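Local coordinates for putative type VI secretion protein (PDB 6SKI) that probably hydrolyses phospholipids as a toxic effector of the bacterial type VI secretion system, carried to target cells on the VgrG spike, at residues P448-Q461 / Q472-Y485. Sequence-based numbering, arbitrary orientation.
Sequences PSELIFLADKAIAQ and QAFTEEELYIIGKY
Lys457 and Glu478 form a salt bridge between helix 452-461 and the start of helix 476-483. With CG anti to the backbone N (chi1 -178°), the extended lysine runs beside Phe474, its CB and CG methylenes against CE1, and is long enough to deliver NZ to both Glu478 OE1 and Ala473 O (2.9 Å), the latter approached from above the carbonyl plane. Glu478 OE1 also accepts the N-H of the N-cap residue Thr475 (3.0 Å). Further along, Gln461 NE2 donates an N-H to Gln472 O, modelled short at 2.5 Å and bent to 132°, while at the far end Tyr485 OH gives its proton to Glu450 OE2 (3.0 Å).

The rest of the contact is built around rings and methyls. Phe474 is sandwiched between the Gln461 amide nitrogen and, on the opposite face, apolar Ile482 CD1, with Ala458 CB at its edge. Branched Leu454 divides its methyls, CD1 meeting Ile481 and Ile482, CD2 the Glu478 methylenes. Tyr485 suits both neighbours: its ring face takes Leu451 CD1 in a CH-pi contact (3.6 Å to the centroid) while its hydroxyl reaches Glu450. Trp416 of helix 416-431 touches both Leu451 and Ile482.

The helices, crossing at -112°, thus meet through interleaved apolar and polar side chains, the latter satisfying loop carbonyls and the N-cap and probably fixing how the second helix begins.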
loop_
_atom_site.group_PDB
_atom_site.type_symbol
_atom_site.label_atom_id
_atom_site.label_comp_id
_atom_site.label_asym_id
_atom_site.label_seq_id
_atom_site.Cartn_x
_atom_site.Cartn_y
_atom_site.Cartn_z
ATOM N N PRO A 448 -15.834 14.251 -12.499
ATOM C CA PRO A 448 -17.153 14.663 -12.978
ATOM C C PRO A 448 -17.502 16.039 -12.442
ATOM O O PRO A 448 -16.988 16.471 -11.408
ATOM C CB PRO A 448 -18.087 13.588 -12.412
ATOM C CG PRO A 448 -17.207 12.415 -12.174
ATOM C CD PRO A 448 -15.896 12.992 -11.742
ATOM N N SER A 449 -18.378 16.738 -13.164
ATOM C CA SER A 449 -18.785 18.067 -12.724
ATOM C C SER A 449 -19.398 18.022 -11.334
ATOM O O SER A 449 -19.085 18.869 -10.488
ATOM C CB SER A 449 -19.770 18.669 -13.722
ATOM O OG SER A 449 -19.416 18.324 -15.049
ATOM N N GLU A 450 -20.221 17.005 -11.066
ATOM C CA GLU A 450 -20.827 16.842 -9.751
ATOM C C GLU A 450 -19.779 16.806 -8.652
ATOM O O GLU A 450 -20.043 17.234 -7.524
ATOM C CB GLU A 450 -21.646 15.554 -9.723
ATOM C CG GLU A 450 -22.882 15.605 -8.858
ATOM C CD GLU A 450 -23.643 14.297 -8.876
ATOM O OE1 GLU A 450 -24.746 14.240 -8.295
ATOM O OE2 GLU A 450 -23.133 13.326 -9.471
ATOM N N LEU A 451 -18.587 16.306 -8.960
ATOM C CA LEU A 451 -17.523 16.151 -7.985
ATOM C C LEU A 451 -16.465 17.238 -8.072
ATOM O O LEU A 451 -15.473 17.164 -7.343
ATOM C CB LEU A 451 -16.856 14.784 -8.155
ATOM C CG LEU A 451 -17.537 13.581 -7.507
ATOM C CD1 LEU A 451 -16.543 12.453 -7.332
ATOM C CD2 LEU A 451 -18.163 13.956 -6.177
ATOM N N ILE A 452 -16.635 18.239 -8.940
ATOM C CA ILE A 452 -15.578 19.235 -9.091
ATOM C C ILE A 452 -15.516 20.140 -7.866
ATOM O O ILE A 452 -14.504 20.179 -7.158
ATOM C CB ILE A 452 -15.765 20.041 -10.390
ATOM C CG1 ILE A 452 -15.148 19.288 -11.565
ATOM C CG2 ILE A 452 -15.110 21.402 -10.280
ATOM C CD1 ILE A 452 -15.586 19.804 -12.909
ATOM N N PHE A 453 -16.615 20.835 -7.563
ATOM C CA PHE A 453 -16.601 21.765 -6.441
ATOM C C PHE A 453 -16.327 21.033 -5.137
ATOM O O PHE A 453 -15.534 21.502 -4.311
ATOM C CB PHE A 453 -17.925 22.530 -6.375
ATOM C CG PHE A 453 -18.275 23.037 -5.002
ATOM C CD1 PHE A 453 -17.790 24.253 -4.552
ATOM C CD2 PHE A 453 -19.119 22.312 -4.173
ATOM C CE1 PHE A 453 -18.117 24.725 -3.293
ATOM C CE2 PHE A 453 -19.446 22.781 -2.913
ATOM C CZ PHE A 453 -18.946 23.988 -2.475
ATOM N N LEU A 454 -16.925 19.853 -4.964
ATOM C CA LEU A 454 -16.663 19.066 -3.768
ATOM C C LEU A 454 -15.184 18.766 -3.623
ATOM O O LEU A 454 -14.642 18.865 -2.515
ATOM C CB LEU A 454 -17.451 17.761 -3.809
ATOM C CG LEU A 454 -18.959 17.909 -3.685
ATOM C CD1 LEU A 454 -19.643 16.568 -3.845
ATOM C CD2 LEU A 454 -19.275 18.523 -2.349
ATOM N N ALA A 455 -14.502 18.468 -4.731
ATOM C CA ALA A 455 -13.072 18.218 -4.641
ATOM C C ALA A 455 -12.359 19.435 -4.086
ATOM O O ALA A 455 -11.534 19.313 -3.174
ATOM C CB ALA A 455 -12.511 17.851 -6.007
ATOM N N ASP A 456 -12.716 20.622 -4.583
ATOM C CA ASP A 456 -12.146 21.841 -4.034
ATOM C C ASP A 456 -12.347 21.885 -2.531
ATOM O O ASP A 456 -11.387 22.074 -1.773
ATOM C CB ASP A 456 -12.783 23.058 -4.697
ATOM C CG ASP A 456 -12.317 23.253 -6.120
ATOM O OD1 ASP A 456 -11.505 22.435 -6.596
ATOM O OD2 ASP A 456 -12.768 24.221 -6.766
ATOM N N LYS A 457 -13.573 21.611 -2.077
ATOM C CA LYS A 457 -13.833 21.618 -0.646
ATOM C C LYS A 457 -12.937 20.616 0.057
ATOM O O LYS A 457 -12.283 20.950 1.053
ATOM C CB LYS A 457 -15.304 21.318 -0.372
ATOM C CG LYS A 457 -15.664 21.351 1.099
ATOM C CD LYS A 457 -17.135 21.648 1.300
ATOM C CE LYS A 457 -17.524 21.495 2.756
ATOM N NZ LYS A 457 -18.999 21.501 2.932
ATOM N N ALA A 458 -12.822 19.409 -0.501
ATOM C CA ALA A 458 -11.948 18.414 0.100
ATOM C C ALA A 458 -10.522 18.927 0.163
ATOM O O ALA A 458 -9.870 18.833 1.210
ATOM C CB ALA A 458 -12.017 17.106 -0.685
ATOM N N ILE A 459 -10.046 19.542 -0.921
ATOM C CA ILE A 459 -8.698 20.096 -0.906
ATOM C C ILE A 459 -8.587 21.142 0.189
ATOM O O ILE A 459 -7.640 21.129 0.985
ATOM C CB ILE A 459 -8.331 20.666 -2.288
ATOM C CG1 ILE A 459 -7.979 19.534 -3.251
ATOM C CG2 ILE A 459 -7.177 21.638 -2.175
ATOM C CD1 ILE A 459 -8.253 19.851 -4.694
ATOM N N ALA A 460 -9.599 22.006 0.304
ATOM C CA ALA A 460 -9.571 23.003 1.364
ATOM C C ALA A 460 -9.532 22.327 2.722
ATOM O O ALA A 460 -8.756 22.727 3.599
ATOM C CB ALA A 460 -10.779 23.929 1.252
ATOM N N GLN A 461 -10.307 21.252 2.885
ATOM C CA GLN A 461 -10.287 20.529 4.148
ATOM C C GLN A 461 -8.886 20.043 4.460
ATOM O O GLN A 461 -8.412 20.184 5.595
ATOM C CB GLN A 461 -11.270 19.365 4.102
ATOM C CG GLN A 461 -12.715 19.794 4.170
ATOM C CD GLN A 461 -13.662 18.630 4.088
ATOM O OE1 GLN A 461 -13.242 17.477 4.064
ATOM N NE2 GLN A 461 -14.952 18.922 4.040
ATOM N N GLN A 472 -13.813 22.318 7.282
ATOM C CA GLN A 472 -15.242 22.562 7.126
ATOM C C GLN A 472 -15.862 21.296 6.557
ATOM O O GLN A 472 -15.632 20.953 5.394
ATOM C CB GLN A 472 -15.494 23.760 6.218
ATOM C CG GLN A 472 -14.996 25.080 6.778
ATOM C CD GLN A 472 -15.894 25.625 7.865
ATOM O OE1 GLN A 472 -17.116 25.630 7.731
ATOM N NE2 GLN A 472 -15.291 26.088 8.954
ATOM N N ALA A 473 -16.646 20.601 7.373
ATOM C CA ALA A 473 -17.126 19.284 6.998
ATOM C C ALA A 473 -18.110 19.376 5.838
ATOM O O ALA A 473 -18.711 20.420 5.575
ATOM C CB ALA A 473 -17.783 18.594 8.191
ATOM N N PHE A 474 -18.265 18.258 5.139
ATOM C CA PHE A 474 -19.214 18.181 4.043
ATOM C C PHE A 474 -20.632 18.155 4.592
ATOM O O PHE A 474 -20.933 17.417 5.535
ATOM C CB PHE A 474 -18.957 16.929 3.204
ATOM C CG PHE A 474 -17.757 17.028 2.310
ATOM C CD1 PHE A 474 -17.718 17.939 1.275
ATOM C CD2 PHE A 474 -16.670 16.198 2.502
ATOM C CE1 PHE A 474 -16.618 18.023 0.455
ATOM C CE2 PHE A 474 -15.570 16.280 1.684
ATOM C CZ PHE A 474 -15.544 17.194 0.661
ATOM N N THR A 475 -21.506 18.967 4.003
ATOM C CA THR A 475 -22.896 18.959 4.419
ATOM C C THR A 475 -23.560 17.652 3.986
ATOM O O THR A 475 -23.003 16.863 3.220
ATOM C CB THR A 475 -23.640 20.161 3.840
ATOM O OG1 THR A 475 -23.487 20.183 2.418
ATOM C CG2 THR A 475 -23.088 21.449 4.416
ATOM N N GLU A 476 -24.772 17.423 4.495
ATOM C CA GLU A 476 -25.434 16.148 4.244
ATOM C C GLU A 476 -25.845 16.007 2.785
ATOM O O GLU A 476 -25.862 14.897 2.246
ATOM C CB GLU A 476 -26.627 15.979 5.180
ATOM C CG GLU A 476 -26.262 16.220 6.629
ATOM C CD GLU A 476 -25.775 14.960 7.318
ATOM O OE1 GLU A 476 -24.794 15.044 8.087
ATOM O OE2 GLU A 476 -26.368 13.886 7.087
ATOM N N GLU A 477 -26.184 17.116 2.127
ATOM C CA GLU A 477 -26.405 17.065 0.685
ATOM C C GLU A 477 -25.118 16.704 -0.040
ATOM O O GLU A 477 -25.107 15.856 -0.946
ATOM C CB GLU A 477 -26.930 18.409 0.180
ATOM C CG GLU A 477 -28.089 18.993 0.976
ATOM C CD GLU A 477 -27.638 19.710 2.238
ATOM O OE1 GLU A 477 -27.044 19.056 3.121
ATOM O OE2 GLU A 477 -27.875 20.932 2.345
ATOM N N GLU A 478 -24.017 17.337 0.358
ATOM C CA GLU A 478 -22.720 17.009 -0.205
ATOM C C GLU A 478 -22.322 15.585 0.137
ATOM O O GLU A 478 -21.739 14.889 -0.698
ATOM C CB GLU A 478 -21.679 17.998 0.309
ATOM C CG GLU A 478 -21.882 19.407 -0.204
ATOM C CD GLU A 478 -20.889 20.381 0.379
ATOM O OE1 GLU A 478 -20.370 20.108 1.480
ATOM O OE2 GLU A 478 -20.628 21.420 -0.259
ATOM N N LEU A 479 -22.662 15.120 1.338
ATOM C CA LEU A 479 -22.347 13.752 1.716
ATOM C C LEU A 479 -23.195 12.739 0.966
ATOM O O LEU A 479 -22.738 11.623 0.732
ATOM C CB LEU A 479 -22.535 13.569 3.220
ATOM C CG LEU A 479 -21.358 14.010 4.084
ATOM C CD1 LEU A 479 -21.585 13.617 5.527
ATOM C CD2 LEU A 479 -20.067 13.414 3.560
ATOM N N TYR A 480 -24.391 13.125 0.528
ATOM C CA TYR A 480 -25.213 12.283 -0.333
ATOM C C TYR A 480 -24.602 12.175 -1.726
ATOM O O TYR A 480 -24.425 11.069 -2.268
ATOM C CB TYR A 480 -26.621 12.879 -0.394
ATOM C CG TYR A 480 -27.630 12.125 -1.220
ATOM C CD1 TYR A 480 -28.296 11.025 -0.705
ATOM C CD2 TYR A 480 -27.940 12.532 -2.509
ATOM C CE1 TYR A 480 -29.227 10.345 -1.455
ATOM C CE2 TYR A 480 -28.869 11.855 -3.267
ATOM C CZ TYR A 480 -29.509 10.761 -2.734
ATOM O OH TYR A 480 -30.439 10.079 -3.483
ATOM N N ILE A 481 -24.245 13.324 -2.302
ATOM C CA ILE A 481 -23.586 13.328 -3.604
ATOM C C ILE A 481 -22.300 12.514 -3.553
ATOM O O ILE A 481 -21.953 11.814 -4.511
ATOM C CB ILE A 481 -23.326 14.772 -4.066
ATOM C CG1 ILE A 481 -24.640 15.547 -4.136
ATOM C CG2 ILE A 481 -22.629 14.781 -5.405
ATOM C CD1 ILE A 481 -24.459 17.042 -4.159
ATOM N N ILE A 482 -21.581 12.574 -2.432
ATOM C CA ILE A 482 -20.396 11.739 -2.283
ATOM C C ILE A 482 -20.795 10.285 -2.079
ATOM O O ILE A 482 -20.075 9.373 -2.501
ATOM C CB ILE A 482 -19.523 12.253 -1.126
ATOM C CG1 ILE A 482 -18.988 13.648 -1.440
ATOM C CG2 ILE A 482 -18.358 11.317 -0.868
ATOM C CD1 ILE A 482 -18.493 14.385 -0.225
ATOM N N GLY A 483 -21.954 10.042 -1.467
ATOM C CA GLY A 483 -22.445 8.692 -1.304
ATOM C C GLY A 483 -22.747 8.004 -2.607
ATOM O O GLY A 483 -22.797 6.771 -2.647
ATOM N N LYS A 484 -22.950 8.772 -3.680
ATOM C CA LYS A 484 -22.987 8.137 -4.996
ATOM C C LYS A 484 -21.675 7.432 -5.321
ATOM O O LYS A 484 -21.671 6.459 -6.081
ATOM C CB LYS A 484 -23.286 9.154 -6.096
ATOM C CG LYS A 484 -24.454 10.070 -5.843
ATOM C CD LYS A 484 -24.680 10.994 -7.026
ATOM C CE LYS A 484 -26.114 11.500 -7.067
ATOM N NZ LYS A 484 -26.634 11.825 -5.709
ATOM N N TYR A 485 -20.561 7.900 -4.762
ATOM C CA TYR A 485 -19.236 7.484 -5.195
ATOM C C TYR A 485 -18.493 6.629 -4.181
ATOM O O TYR A 485 -17.415 6.119 -4.501
ATOM C CB TYR A 485 -18.390 8.716 -5.533
ATOM C CG TYR A 485 -18.960 9.557 -6.646
ATOM C CD1 TYR A 485 -19.959 10.481 -6.402
ATOM C CD2 TYR A 485 -18.484 9.437 -7.938
ATOM C CE1 TYR A 485 -20.481 11.245 -7.414
ATOM C CE2 TYR A 485 -19.001 10.197 -8.957
ATOM C CZ TYR A 485 -19.996 11.102 -8.691
ATOM O OH TYR A 485 -20.512 11.868 -9.706
#